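Local atomic coordinates of ribose ABC transporter, substrate binding protein (Conexibacter woesei, PDB entry 4KQ9), a protein that probably binds a sugar such as ribose as the substrate-binding component of an ABC transporter. Residues A240-G252 / V287-N298. The protein carries 1 engineered substitution. Residues are numbered along the deposited sequence; the frame is centred on the assembly and turned at random.
Sequences ALTVSQCAYEQGG and VMSGAAWERCEN
A disulfide joins C246 to C296, SG to SG at 2.1 Å, and ties the residue at the N-cap position of helix 247-264 to the C-terminal helix 291-297. Beside it S244 OG faces E297 OE2 as donor at 2.4 Å, a separation so short that the exact geometry is doubtful, and accepts from C246 N, which closes an ST turn. The same OE2 accepts a hydrogen bond from water 1, which in turn accepts from A247 N, while R24 of helix 20-35 forms a salt bridge with OE1; E297 reaches them because its chain bends at chi2 (-69°), its CG over one face of the W293 indole, toward the rim. In the first turn of the helix, E249 N gives C296 O a bond of 3.3 Å, 161° at the hydrogen, from above the carbonyl plane. N298 CB sits over the centre of the Y248 ring, 3.5 Å from the centroid, and its amide lies 21° from the ring plane. A leucine in place of Y248 would probably deprive N298 of the flat face it stacks on. Disulfide, carboxylate and stack together pin the C-terminus where the chain passes from strand 241-244 into helix 247-264 of the other lobe, and R24 probably favours an ionised E297.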
# COMPACT_ATOMS: atom_id res chain seq x y z
N ALA A 240 0.53 -15.90 9.26
CA ALA A 240 -0.89 -15.93 9.69
C ALA A 240 -1.79 -15.04 8.85
O ALA A 240 -2.95 -15.40 8.64
CB ALA A 240 -1.04 -15.55 11.15
N LEU A 241 -1.32 -13.85 8.49
CA LEU A 241 -2.17 -12.85 7.82
C LEU A 241 -1.34 -11.97 6.92
O LEU A 241 -0.21 -11.56 7.29
CB LEU A 241 -2.82 -11.94 8.85
CG LEU A 241 -3.74 -10.77 8.45
CD1 LEU A 241 -5.09 -11.37 8.19
CD2 LEU A 241 -3.98 -9.73 9.56
N THR A 242 -1.86 -11.67 5.76
CA THR A 242 -1.35 -10.55 5.00
C THR A 242 -2.51 -9.68 4.53
O THR A 242 -3.69 -10.12 4.54
CB THR A 242 -0.50 -11.05 3.82
OG1 THR A 242 0.13 -9.94 3.17
CG2 THR A 242 -1.33 -11.81 2.81
N VAL A 243 -2.21 -8.46 4.09
CA VAL A 243 -3.26 -7.55 3.68
C VAL A 243 -2.96 -7.09 2.24
O VAL A 243 -1.85 -6.61 1.97
CB VAL A 243 -3.38 -6.36 4.63
CG1 VAL A 243 -4.58 -5.42 4.24
CG2 VAL A 243 -3.62 -6.87 6.03
N SER A 244 -3.95 -7.20 1.34
CA SER A 244 -3.85 -6.59 -0.03
C SER A 244 -4.33 -5.14 -0.03
O SER A 244 -5.35 -4.83 0.60
CB SER A 244 -4.66 -7.37 -1.00
OG SER A 244 -4.73 -6.66 -2.20
N GLN A 245 -3.56 -4.27 -0.69
CA GLN A 245 -3.96 -2.89 -0.89
C GLN A 245 -4.68 -2.72 -2.20
O GLN A 245 -4.91 -1.62 -2.59
CB GLN A 245 -2.71 -2.05 -0.93
CG GLN A 245 -2.02 -1.98 0.41
CD GLN A 245 -0.89 -0.95 0.36
OE1 GLN A 245 0.28 -1.30 0.44
NE2 GLN A 245 -1.24 0.31 0.17
N CYS A 246 -5.02 -3.82 -2.90
CA CYS A 246 -5.96 -3.78 -4.03
C CYS A 246 -5.53 -2.84 -5.15
O CYS A 246 -6.25 -1.92 -5.53
CB CYS A 246 -7.32 -3.39 -3.52
SG CYS A 246 -8.02 -4.63 -2.38
N ALA A 247 -4.32 -3.06 -5.62
CA ALA A 247 -3.66 -2.18 -6.61
C ALA A 247 -4.51 -2.00 -7.84
O ALA A 247 -4.67 -0.89 -8.37
CB ALA A 247 -2.34 -2.77 -6.98
N TYR A 248 -5.06 -3.10 -8.32
CA TYR A 248 -5.89 -3.06 -9.52
C TYR A 248 -7.12 -2.15 -9.37
O TYR A 248 -7.44 -1.33 -10.26
CB TYR A 248 -6.34 -4.48 -9.91
CG TYR A 248 -6.98 -4.53 -11.30
CD1 TYR A 248 -6.20 -4.68 -12.43
CD2 TYR A 248 -8.35 -4.45 -11.45
CE1 TYR A 248 -6.79 -4.73 -13.71
CE2 TYR A 248 -8.93 -4.50 -12.70
CZ TYR A 248 -8.14 -4.63 -13.81
OH TYR A 248 -8.74 -4.70 -15.03
N GLU A 249 -7.82 -2.30 -8.24
CA GLU A 249 -8.93 -1.45 -7.93
C GLU A 249 -8.56 0.01 -7.75
O GLU A 249 -9.37 0.90 -8.11
CB GLU A 249 -9.61 -1.98 -6.69
CG GLU A 249 -11.04 -1.51 -6.54
CD GLU A 249 -11.91 -2.35 -5.56
OE1 GLU A 249 -11.48 -3.37 -4.91
OE2 GLU A 249 -13.11 -1.98 -5.49
N GLN A 250 -7.41 0.29 -7.13
CA GLN A 250 -6.98 1.63 -6.98
C GLN A 250 -6.96 2.35 -8.35
O GLN A 250 -7.37 3.52 -8.46
CB GLN A 250 -5.60 1.72 -6.33
CG GLN A 250 -5.59 1.28 -4.87
CD GLN A 250 -4.44 1.90 -4.09
OE1 GLN A 250 -4.12 3.05 -4.27
NE2 GLN A 250 -3.83 1.14 -3.22
N GLY A 251 -6.38 1.67 -9.32
CA GLY A 251 -6.24 2.24 -10.68
C GLY A 251 -7.57 2.55 -11.32
O GLY A 251 -7.73 3.62 -11.86
N GLY A 252 -8.54 1.66 -11.14
CA GLY A 252 -9.89 1.86 -11.65
C GLY A 252 -10.59 3.04 -10.97
O GLY A 252 -11.24 3.85 -11.60
N VAL A 287 -11.66 -16.52 0.26
CA VAL A 287 -11.55 -15.10 -0.10
C VAL A 287 -11.11 -14.96 -1.54
O VAL A 287 -11.70 -14.21 -2.40
CB VAL A 287 -10.60 -14.39 0.86
CG1 VAL A 287 -10.16 -13.08 0.27
CG2 VAL A 287 -11.24 -14.21 2.21
N MSE A 288 -10.09 -15.72 -1.89
CA MSE A 288 -9.49 -15.52 -3.19
C MSE A 288 -10.30 -15.99 -4.37
O MSE A 288 -9.99 -15.63 -5.52
CB MSE A 288 -8.07 -16.11 -3.21
CG MSE A 288 -7.10 -15.13 -2.51
SE MSE A 288 -5.29 -15.96 -2.74
CE MSE A 288 -4.84 -15.50 -4.61
N SER A 289 -11.33 -16.78 -4.14
CA SER A 289 -12.19 -17.20 -5.23
C SER A 289 -13.42 -16.30 -5.36
O SER A 289 -14.23 -16.49 -6.28
CB SER A 289 -12.60 -18.62 -4.98
OG SER A 289 -13.21 -18.68 -3.71
N GLY A 290 -13.56 -15.34 -4.45
CA GLY A 290 -14.66 -14.38 -4.44
C GLY A 290 -14.56 -13.17 -5.38
O GLY A 290 -13.51 -12.79 -5.95
N ALA A 291 -15.69 -12.51 -5.47
CA ALA A 291 -15.84 -11.38 -6.37
C ALA A 291 -15.12 -10.16 -5.85
O ALA A 291 -14.60 -9.39 -6.63
CB ALA A 291 -17.32 -11.08 -6.56
N ALA A 292 -15.08 -9.97 -4.53
CA ALA A 292 -14.38 -8.79 -4.00
C ALA A 292 -12.90 -8.89 -4.29
O ALA A 292 -12.28 -7.90 -4.71
CB ALA A 292 -14.58 -8.64 -2.54
N TRP A 293 -12.36 -10.09 -4.14
CA TRP A 293 -10.94 -10.33 -4.53
C TRP A 293 -10.73 -10.10 -5.99
O TRP A 293 -9.68 -9.54 -6.40
CB TRP A 293 -10.44 -11.70 -4.13
CG TRP A 293 -9.04 -11.96 -4.48
CD1 TRP A 293 -8.56 -12.58 -5.58
CD2 TRP A 293 -7.90 -11.54 -3.74
NE1 TRP A 293 -7.17 -12.61 -5.57
CE2 TRP A 293 -6.75 -11.95 -4.45
CE3 TRP A 293 -7.74 -10.86 -2.53
CZ2 TRP A 293 -5.45 -11.74 -3.96
CZ3 TRP A 293 -6.48 -10.63 -2.07
CH2 TRP A 293 -5.33 -11.08 -2.79
N GLU A 294 -11.66 -10.52 -6.83
CA GLU A 294 -11.43 -10.27 -8.25
C GLU A 294 -11.44 -8.76 -8.62
O GLU A 294 -10.69 -8.34 -9.49
CB GLU A 294 -12.49 -10.98 -9.12
CG GLU A 294 -12.17 -10.70 -10.59
CD GLU A 294 -13.13 -11.29 -11.59
OE1 GLU A 294 -14.31 -11.50 -11.23
OE2 GLU A 294 -12.71 -11.50 -12.75
N ARG A 295 -12.34 -7.96 -8.02
CA ARG A 295 -12.27 -6.53 -8.22
C ARG A 295 -10.98 -5.94 -7.64
O ARG A 295 -10.43 -4.98 -8.18
CB ARG A 295 -13.49 -5.83 -7.62
CG ARG A 295 -14.79 -6.20 -8.32
CD ARG A 295 -16.00 -5.35 -7.83
NE ARG A 295 -16.29 -5.64 -6.43
CZ ARG A 295 -17.21 -6.52 -6.02
NH1 ARG A 295 -17.94 -7.16 -6.91
NH2 ARG A 295 -17.37 -6.77 -4.73
N CYS A 296 -10.51 -6.49 -6.52
CA CYS A 296 -9.35 -5.94 -5.76
C CYS A 296 -8.02 -6.10 -6.52
O CYS A 296 -7.25 -5.14 -6.68
CB CYS A 296 -9.31 -6.62 -4.38
SG CYS A 296 -7.83 -6.47 -3.38
N GLU A 297 -7.78 -7.29 -7.04
CA GLU A 297 -6.53 -7.62 -7.73
C GLU A 297 -6.67 -8.09 -9.21
O GLU A 297 -5.69 -8.07 -9.89
CB GLU A 297 -5.84 -8.77 -6.99
CG GLU A 297 -5.41 -8.49 -5.56
CD GLU A 297 -4.26 -7.49 -5.42
OE1 GLU A 297 -3.84 -6.83 -6.41
OE2 GLU A 297 -3.74 -7.32 -4.28
N ASN A 298 -7.82 -8.59 -9.61
CA ASN A 298 -8.07 -9.12 -11.01
C ASN A 298 -7.16 -10.30 -11.37
O ASN A 298 -6.71 -10.98 -10.42
CB ASN A 298 -7.94 -8.01 -12.05
CG ASN A 298 -8.51 -8.39 -13.41
OD1 ASN A 298 -9.66 -8.76 -13.52
ND2 ASN A 298 -7.70 -8.30 -14.44
O HOH W 1 -2.37 -5.10 -4.77
O HOH W 2 -12.37 -5.19 -3.44